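Local coordinates for glycoside hydrolase 15-related protein (Kribbella flavida, PDB 5Z3E) that hydrolyses the alpha-1,6-glucosidic linkage of isomaltose from its non-reducing end, releasing beta-D-glucose and D-glucose in the breakdown of a starch-derived cyclic tetrasaccharide, at residues S32-R37 against H339-A344; L323-A328 against Y388-D393. The protein carries 1 engineered substitution. All coordinates share one frame; numbering follows the deposited sequence.

Contact 1: S32-R37 against H339-A344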
ATOM      1  N   SER A  32     -26.667  10.981  13.349  1.00 19.98           N
ATOM      2  CA  SER A  32     -25.816  11.739  14.233  1.00 19.77           C
ATOM      3  C   SER A  32     -24.949  10.848  15.104  1.00 17.48           C
ATOM      4  O   SER A  32     -23.783  11.150  15.376  1.00 17.93           O
ATOM      5  CB  SER A  32     -26.603  12.738  15.084  1.00 26.04           C
ATOM      6  OG  SER A  32     -27.518  12.111  15.911  1.00 33.50           O
ATOM      7  N   HIS A  33     -25.505   9.724  15.492  1.00 16.93           N
ATOM      8  CA  HIS A  33     -24.771   8.736  16.278  1.00 16.16           C
ATOM      9  C   HIS A  33     -23.557   8.233  15.539  1.00 15.65           C
ATOM     10  O   HIS A  33     -22.437   8.191  16.069  1.00 16.29           O
ATOM     11  CB  HIS A  33     -25.744   7.572  16.545  1.00 16.85           C
ATOM     12  CG  HIS A  33     -25.157   6.449  17.313  1.00 18.28           C
ATOM     13  ND1 HIS A  33     -24.457   5.393  16.781  1.00 21.87           N
ATOM     14  CD2 HIS A  33     -25.302   6.157  18.602  1.00 22.54           C
ATOM     15  CE1 HIS A  33     -24.142   4.538  17.730  1.00 20.87           C
ATOM     16  NE2 HIS A  33     -24.614   4.998  18.855  1.00 29.63           N
ATOM     17  N   GLU A  34     -23.757   7.841  14.284  1.00 14.84           N
ATOM     18  CA  GLU A  34     -22.664   7.338  13.468  1.00 15.44           C
ATOM     19  C   GLU A  34     -21.636   8.401  13.171  1.00 15.39           C
ATOM     20  O   GLU A  34     -20.443   8.170  13.273  1.00 16.66           O
ATOM     21  CB  GLU A  34     -23.204   6.787  12.145  1.00 16.20           C
ATOM     22  CG  GLU A  34     -24.007   5.514  12.301  1.00 17.76           C
ATOM     23  CD  GLU A  34     -24.624   5.027  10.998  1.00 19.08           C
ATOM     24  OE1 GLU A  34     -25.372   5.838  10.338  1.00 22.05           O
ATOM     25  OE2 GLU A  34     -24.432   3.846  10.669  1.00 21.70           O
ATOM     26  N   LEU A  35     -22.103   9.611  12.831  1.00 14.99           N
ATOM     27  CA  LEU A  35     -21.173  10.674  12.495  1.00 16.15           C
ATOM     28  C   LEU A  35     -20.294  10.983  13.656  1.00 15.58           C
ATOM     29  O   LEU A  35     -19.070  11.186  13.489  1.00 15.98           O
ATOM     30  CB  LEU A  35     -21.953  11.927  12.066  1.00 17.40           C
ATOM     31  CG  LEU A  35     -22.490  11.891  10.660  1.00 20.98           C
ATOM     32  CD1 LEU A  35     -23.506  13.018  10.446  1.00 26.43           C
ATOM     33  CD2 LEU A  35     -21.366  11.976   9.618  1.00 22.39           C
ATOM     34  N   ALA A  36     -20.838  11.047  14.849  1.00 16.41           N
ATOM     35  CA  ALA A  36     -20.031  11.344  16.026  1.00 17.36           C
ATOM     36  C   ALA A  36     -18.932  10.299  16.187  1.00 16.37           C
ATOM     37  O   ALA A  36     -17.775  10.626  16.453  1.00 17.13           O
ATOM     38  CB  ALA A  36     -20.886  11.444  17.272  1.00 20.43           C
ATOM     39  N   ARG A  37     -19.293   9.027  16.034  1.00 15.91           N
ATOM     40  CA  ARG A  37     -18.318   7.983  16.249  1.00 15.86           C
ATOM     41  C   ARG A  37     -17.247   7.950  15.157  1.00 14.73           C
ATOM     42  O   ARG A  37     -16.061   7.717  15.424  1.00 15.18           O
ATOM     43  CB  ARG A  37     -19.018   6.673  16.457  1.00 19.62           C
ATOM     44  CG  ARG A  37     -19.720   6.668  17.872  1.00 22.11           C
ATOM     45  CD  ARG A  37     -20.813   5.649  17.990  1.00 24.36           C
ATOM     46  NE  ARG A  37     -21.308   5.533  19.326  1.00 28.27           N
ATOM     47  CZ  ARG A  37     -22.123   6.427  19.900  1.00 41.37           C
ATOM     48  NH1 ARG A  37     -22.536   7.531  19.227  1.00 31.27           N
ATOM     49  NH2 ARG A  37     -22.558   6.227  21.122  1.00 38.10           N
ATOM     50  N   HIS A 339     -18.634  -0.715   4.225  1.00 11.33           N
ATOM     51  CA  HIS A 339     -17.276  -1.076   4.603  1.00 11.01           C
ATOM     52  C   HIS A 339     -16.684  -0.144   5.645  1.00 11.43           C
ATOM     53  O   HIS A 339     -15.984  -0.598   6.537  1.00 12.52           O
ATOM     54  CB  HIS A 339     -16.412  -1.217   3.325  1.00 11.08           C
ATOM     55  CG  HIS A 339     -16.814  -2.412   2.512  1.00 10.96           C
ATOM     56  ND1 HIS A 339     -17.862  -2.399   1.600  1.00 12.03           N
ATOM     57  CD2 HIS A 339     -16.393  -3.703   2.567  1.00 11.90           C
ATOM     58  CE1 HIS A 339     -18.025  -3.624   1.116  1.00 11.88           C
ATOM     59  NE2 HIS A 339     -17.159  -4.428   1.689  1.00 12.35           N
ATOM     60  N   LEU A 340     -16.976   1.146   5.554  1.00 11.27           N
ATOM     61  CA  LEU A 340     -16.553   2.086   6.577  1.00 12.14           C
ATOM     62  C   LEU A 340     -17.127   1.698   7.943  1.00 12.47           C
ATOM     63  O   LEU A 340     -16.424   1.724   8.957  1.00 13.51           O
ATOM     64  CB  LEU A 340     -16.937   3.500   6.206  1.00 13.20           C
ATOM     65  CG  LEU A 340     -16.437   4.576   7.141  1.00 15.49           C
ATOM     66  CD1 LEU A 340     -14.929   4.742   6.999  1.00 19.15           C
ATOM     67  CD2 LEU A 340     -17.157   5.904   6.904  1.00 22.25           C
ATOM     68  N   ARG A 341     -18.413   1.358   7.976  1.00 12.60           N
ATOM     69  CA  ARG A 341     -19.061   0.963   9.233  1.00 13.37           C
ATOM     70  C   ARG A 341     -18.411  -0.293   9.803  1.00 13.61           C
ATOM     71  O   ARG A 341     -18.194  -0.406  11.003  1.00 14.57           O
ATOM     72  CB  ARG A 341     -20.560   0.749   9.027  1.00 14.19           C
ATOM     73  CG  ARG A 341     -21.340   1.986   8.716  1.00 14.06           C
ATOM     74  CD  ARG A 341     -22.837   1.671   8.600  1.00 16.92           C
ATOM     75  NE  ARG A 341     -23.586   2.832   8.144  1.00 16.27           N
ATOM     76  CZ  ARG A 341     -24.100   2.968   6.924  1.00 16.25           C
ATOM     77  NH1 ARG A 341     -23.956   1.983   6.038  1.00 17.88           N
ATOM     78  NH2 ARG A 341     -24.692   4.086   6.587  1.00 22.58           N
ATOM     79  N   TRP A 342     -18.129  -1.268   8.935  1.00 12.71           N
ATOM     80  CA  TRP A 342     -17.483  -2.502   9.404  1.00 12.86           C
ATOM     81  C   TRP A 342     -16.136  -2.207  10.051  1.00 12.90           C
ATOM     82  O   TRP A 342     -15.822  -2.711  11.131  1.00 13.33           O
ATOM     83  CB  TRP A 342     -17.312  -3.522   8.262  1.00 13.14           C
ATOM     84  CG  TRP A 342     -16.709  -4.814   8.742  1.00 12.65           C
ATOM     85  CD1 TRP A 342     -17.389  -5.878   9.264  1.00 13.71           C
ATOM     86  CD2 TRP A 342     -15.324  -5.158   8.819  1.00 11.90           C
ATOM     87  NE1 TRP A 342     -16.530  -6.857   9.638  1.00 13.68           N
ATOM     88  CE2 TRP A 342     -15.243  -6.446   9.385  1.00 12.56           C
ATOM     89  CE3 TRP A 342     -14.138  -4.505   8.457  1.00 12.10           C
ATOM     90  CZ2 TRP A 342     -14.026  -7.087   9.618  1.00 12.84           C
ATOM     91  CZ3 TRP A 342     -12.949  -5.153   8.665  1.00 11.97           C
ATOM     92  CH2 TRP A 342     -12.888  -6.431   9.251  1.00 12.75           C
ATOM     93  N   ILE A 343     -15.335  -1.358   9.411  1.00 12.80           N
ATOM     94  CA  ILE A 343     -14.046  -0.999   9.978  1.00 12.01           C
ATOM     95  C   ILE A 343     -14.223  -0.359  11.356  1.00 12.77           C
ATOM     96  O   ILE A 343     -13.528  -0.697  12.309  1.00 13.37           O
ATOM     97  CB  ILE A 343     -13.291  -0.026   9.068  1.00 12.74           C
ATOM     98  CG1 ILE A 343     -12.922  -0.736   7.758  1.00 12.81           C
ATOM     99  CG2 ILE A 343     -12.081   0.537   9.799  1.00 12.39           C
ATOM    100  CD1 ILE A 343     -12.586   0.247   6.666  1.00 13.79           C
ATOM    101  N   ALA A 344     -15.150   0.594  11.481  1.00 13.58           N
ATOM    102  CA  ALA A 344     -15.340   1.295  12.741  1.00 14.95           C
ATOM    103  C   ALA A 344     -15.705   0.310  13.847  1.00 14.76           C
ATOM    104  O   ALA A 344     -15.323   0.511  15.004  1.00 16.44           O
ATOM    105  CB  ALA A 344     -16.378   2.380  12.598  1.00 16.86           C
TER
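Glu34 and Arg341 meet in a single salt bridge, and no other pair of residues comes within 4.5 Å across these two segments. Glu34 OE2 sits 2.8 Å from Arg341 NE, at the edge of the guanidinium, while the N-H points somewhat off the acceptor, with an angle of 138°. The two flat groups lie almost parallel in orientation, their planes 13° apart, yet NE approaches OE2 from above the carboxylate plane. Arg341 gets there with CG anti to the carbonyl carbon (chi1 -68°) and its chain extended out to NE; its CD also rests 3.4 Å from Glu34 OE2. With a leucine in its place, the Glu34 carboxylate would probably be left without its charged mate from helix 333-344.

The bridge lies at the surface of a helical fold consistent with the (alpha/alpha)6 barrel of family 15 enzymes, joining the N-terminal helix 32-52 to helix 333-344. Apolar packing joins the same helices, with Leu340 on Leu38 and Ala344 on Leu38 and Leu41.

Within helix 32-52, His33 O accepts from Arg37 N and, on the opposite face of the carbonyl plane, from Arg37 NH1 at 3.2 Å. The same guanidinium lies against the His33 ring, with NE2 of His33 above the centre of the group and Arg37 NH1 over a face of the ring, offset toward its rim.

Contact 2: L323-A328 against Y388-D393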
ATOM      1  N   LEU A 323     -11.364  -1.683  -0.512  1.00  8.79           N
ATOM      2  CA  LEU A 323     -12.554  -1.993  -1.290  1.00  8.90           C
ATOM      3  C   LEU A 323     -13.565  -0.856  -1.167  1.00  8.75           C
ATOM      4  O   LEU A 323     -14.148  -0.430  -2.170  1.00  9.34           O
ATOM      5  CB  LEU A 323     -13.145  -3.346  -0.892  1.00  9.36           C
ATOM      6  CG  LEU A 323     -14.348  -3.786  -1.720  1.00 10.08           C
ATOM      7  CD1 LEU A 323     -14.064  -3.842  -3.217  1.00 11.98           C
ATOM      8  CD2 LEU A 323     -14.842  -5.144  -1.232  1.00 11.83           C
ATOM      9  N   GLY A 324     -13.772  -0.348   0.050  1.00  9.16           N
ATOM     10  CA  GLY A 324     -14.687   0.757   0.219  1.00  9.58           C
ATOM     11  C   GLY A 324     -14.309   1.987  -0.603  1.00  9.20           C
ATOM     12  O   GLY A 324     -15.171   2.651  -1.181  1.00  9.90           O
ATOM     13  N   TRP A 325     -13.008   2.302  -0.634  1.00  8.95           N
ATOM     14  CA  TRP A 325     -12.495   3.438  -1.407  1.00  9.02           C
ATOM     15  C   TRP A 325     -12.847   3.244  -2.876  1.00  8.89           C
ATOM     16  O   TRP A 325     -13.307   4.141  -3.563  1.00  9.55           O
ATOM     17  CB  TRP A 325     -10.998   3.490  -1.163  1.00  9.34           C
ATOM     18  CG  TRP A 325     -10.211   4.595  -1.813  1.00  9.49           C
ATOM     19  CD1 TRP A 325     -10.638   5.685  -2.521  1.00 10.27           C
ATOM     20  CD2 TRP A 325      -8.792   4.701  -1.735  1.00  9.01           C
ATOM     21  NE1 TRP A 325      -9.551   6.448  -2.882  1.00 10.50           N
ATOM     22  CE2 TRP A 325      -8.415   5.868  -2.414  1.00  9.64           C
ATOM     23  CE3 TRP A 325      -7.801   3.910  -1.155  1.00  8.97           C
ATOM     24  CZ2 TRP A 325      -7.069   6.268  -2.523  1.00 10.07           C
ATOM     25  CZ3 TRP A 325      -6.494   4.297  -1.262  1.00  9.89           C
ATOM     26  CH2 TRP A 325      -6.134   5.456  -1.934  1.00 10.09           C
ATOM     27  N   ASN A 326     -12.617   2.016  -3.359  1.00  8.67           N
ATOM     28  CA  ASN A 326     -12.918   1.673  -4.735  1.00  8.62           C
ATOM     29  C   ASN A 326     -14.424   1.727  -5.045  1.00  9.19           C
ATOM     30  O   ASN A 326     -14.811   2.177  -6.132  1.00  9.97           O
ATOM     31  CB  ASN A 326     -12.297   0.335  -5.080  1.00  8.65           C
ATOM     32  CG  ASN A 326     -10.889   0.548  -5.565  1.00  8.38           C
ATOM     33  OD1 ASN A 326     -10.703   0.826  -6.755  1.00  9.03           O
ATOM     34  ND2 ASN A 326      -9.924   0.546  -4.658  1.00  8.57           N
ATOM     35  N   LEU A 327     -15.252   1.308  -4.098  1.00  9.36           N
ATOM     36  CA  LEU A 327     -16.697   1.417  -4.288  1.00  9.70           C
ATOM     37  C   LEU A 327     -17.120   2.877  -4.346  1.00 10.07           C
ATOM     38  O   LEU A 327     -17.906   3.265  -5.214  1.00 11.17           O
ATOM     39  CB  LEU A 327     -17.405   0.666  -3.165  1.00  9.97           C
ATOM     40  CG  LEU A 327     -17.283  -0.851  -3.251  1.00 10.20           C
ATOM     41  CD1 LEU A 327     -17.701  -1.513  -1.939  1.00 10.95           C
ATOM     42  CD2 LEU A 327     -18.082  -1.414  -4.410  1.00 11.55           C
ATOM     43  N   ALA A 328     -16.576   3.708  -3.453  1.00 10.36           N
ATOM     44  CA  ALA A 328     -16.904   5.129  -3.468  1.00 11.03           C
ATOM     45  C   ALA A 328     -16.553   5.753  -4.819  1.00 10.87           C
ATOM     46  O   ALA A 328     -17.329   6.486  -5.412  1.00 11.72           O
ATOM     47  CB  ALA A 328     -16.207   5.861  -2.349  1.00 11.87           C
ATOM     48  N   TYR A 388      -8.334   4.063   7.008  1.00 10.04           N
ATOM     49  CA  TYR A 388      -9.577   4.611   7.541  1.00 10.69           C
ATOM     50  C   TYR A 388      -9.700   6.095   7.181  1.00 10.33           C
ATOM     51  O   TYR A 388     -10.758   6.552   6.710  1.00 11.06           O
ATOM     52  CB  TYR A 388      -9.638   4.427   9.062  1.00 11.54           C
ATOM     53  CG  TYR A 388     -10.887   5.048   9.628  1.00 12.05           C
ATOM     54  CD1 TYR A 388     -12.083   4.374   9.585  1.00 13.11           C
ATOM     55  CD2 TYR A 388     -10.868   6.340  10.143  1.00 12.98           C
ATOM     56  CE1 TYR A 388     -13.240   4.972  10.049  1.00 15.37           C
ATOM     57  CE2 TYR A 388     -12.005   6.947  10.587  1.00 14.31           C
ATOM     58  CZ  TYR A 388     -13.185   6.269  10.579  1.00 15.40           C
ATOM     59  OH  TYR A 388     -14.360   6.858  11.006  1.00 17.17           O
ATOM     60  N   LEU A 389      -8.615   6.846   7.383  1.00 10.03           N
ATOM     61  CA  LEU A 389      -8.629   8.257   7.033  1.00 10.18           C
ATOM     62  C   LEU A 389      -8.908   8.486   5.560  1.00  9.67           C
ATOM     63  O   LEU A 389      -9.655   9.407   5.203  1.00 10.19           O
ATOM     64  CB  LEU A 389      -7.326   8.930   7.446  1.00 10.17           C
ATOM     65  CG  LEU A 389      -7.132   9.099   8.951  1.00 11.17           C
ATOM     66  CD1 LEU A 389      -5.765   9.677   9.214  1.00 12.27           C
ATOM     67  CD2 LEU A 389      -8.220  10.016   9.543  1.00 13.32           C
ATOM     68  N   ILE A 390      -8.306   7.689   4.681  1.00  9.13           N
ATOM     69  CA  ILE A 390      -8.551   7.832   3.256  1.00  9.11           C
ATOM     70  C   ILE A 390     -10.023   7.606   2.939  1.00  9.28           C
ATOM     71  O   ILE A 390     -10.636   8.396   2.232  1.00 10.09           O
ATOM     72  CB  ILE A 390      -7.643   6.904   2.427  1.00  9.03           C
ATOM     73  CG1 ILE A 390      -6.175   7.277   2.603  1.00  8.98           C
ATOM     74  CG2 ILE A 390      -8.049   6.958   0.961  1.00  9.33           C
ATOM     75  CD1 ILE A 390      -5.191   6.284   2.012  1.00  8.95           C
ATOM     76  N   LEU A 391     -10.591   6.504   3.425  1.00  9.61           N
ATOM     77  CA  LEU A 391     -11.971   6.199   3.087  1.00 10.07           C
ATOM     78  C   LEU A 391     -12.933   7.252   3.686  1.00 10.45           C
ATOM     79  O   LEU A 391     -13.876   7.697   3.029  1.00 11.14           O
ATOM     80  CB  LEU A 391     -12.329   4.791   3.546  1.00 10.20           C
ATOM     81  CG  LEU A 391     -13.776   4.364   3.270  1.00 10.39           C
ATOM     82  CD1 LEU A 391     -14.173   4.575   1.835  1.00 11.11           C
ATOM     83  CD2 LEU A 391     -13.968   2.919   3.706  1.00 11.86           C
ATOM     84  N   ALA A 392     -12.679   7.643   4.919  1.00 10.52           N
ATOM     85  CA  ALA A 392     -13.494   8.685   5.554  1.00 11.40           C
ATOM     86  C   ALA A 392     -13.446   9.958   4.714  1.00 11.55           C
ATOM     87  O   ALA A 392     -14.461  10.602   4.498  1.00 12.77           O
ATOM     88  CB  ALA A 392     -13.037   8.941   6.960  1.00 12.62           C
ATOM     89  N   ASP A 393     -12.250  10.333   4.239  1.00 10.88           N
ATOM     90  CA  ASP A 393     -12.129  11.520   3.424  1.00 11.06           C
ATOM     91  C   ASP A 393     -12.870  11.371   2.092  1.00 12.05           C
ATOM     92  O   ASP A 393     -13.525  12.313   1.636  1.00 13.76           O
ATOM     93  CB  ASP A 393     -10.641  11.804   3.159  1.00 11.87           C
ATOM     94  CG  ASP A 393     -10.437  13.089   2.444  1.00 12.63           C
ATOM     95  OD1 ASP A 393     -11.004  14.121   2.895  1.00 15.91           O
ATOM     96  OD2 ASP A 393      -9.698  13.074   1.445  1.00 13.93           O
TER
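One residue beyond Trp325, which packs on Ile390 across the contact, Asn326 ND2 is gripped by two carbonyl oxygens, those of Leu322 in its own helix and of Val273 in a loop. This ties the back of helix 317-329 to that loop, for the CB of Asn326 points away from 388-393. The other side of the helix packs on helix 382-394, nearly parallel to it at 19°, with the axes 9.2 Å apart. Such side-by-side helices running the same way fit neighbouring staves of one layer in the (alpha/alpha)6 barrel of this family.

Two side chains of 388-393 do the packing. Ile390 puts its CG2 methyl squarely over a face of the Trp325 indole in a CH-pi contact, 3.4 Å from the centroid of the six-membered ring and 6° off the ring normal. Its CD1 reaches the far end of the same ring, 4.0 Å from Trp325 CZ3. Arg86 and Glu82, from helix 74-87, touch Ile390 as well, and Arg86 also touches Trp325.

Leu391 works on the backbone instead. With its CG anti to the backbone N (chi1 179°), the branch swings across to Gly324, where a CB would point toward this segment and run into CD2. The bare glycine lets Leu391 CD1 settle 3.6 Å from Gly324 C and equally close to Trp325 N.

The centres of contact 1 and contact 2 are about 13 Å apart, on the same side of the chain's centre, with contact 1 farther out, at the surface, and contact 2 buried. Along the chain their segments alternate: 32-37, then 323-328, 339-344 and 388-393. Helices 317-329 and 333-344 follow each other directly, and the two contacts touch through them, His339 packing on Leu323 and Leu327. Leu340 and Ile343 lie against Tyr388, with Leu340 CD1 3.5 Å from Tyr388 CE1, while Tyr388 OH hydrogen-bonds Leu38 O of helix 32-52. The N-terminal helix is thereby joined to the C-terminal ones, away from the catalytic residues.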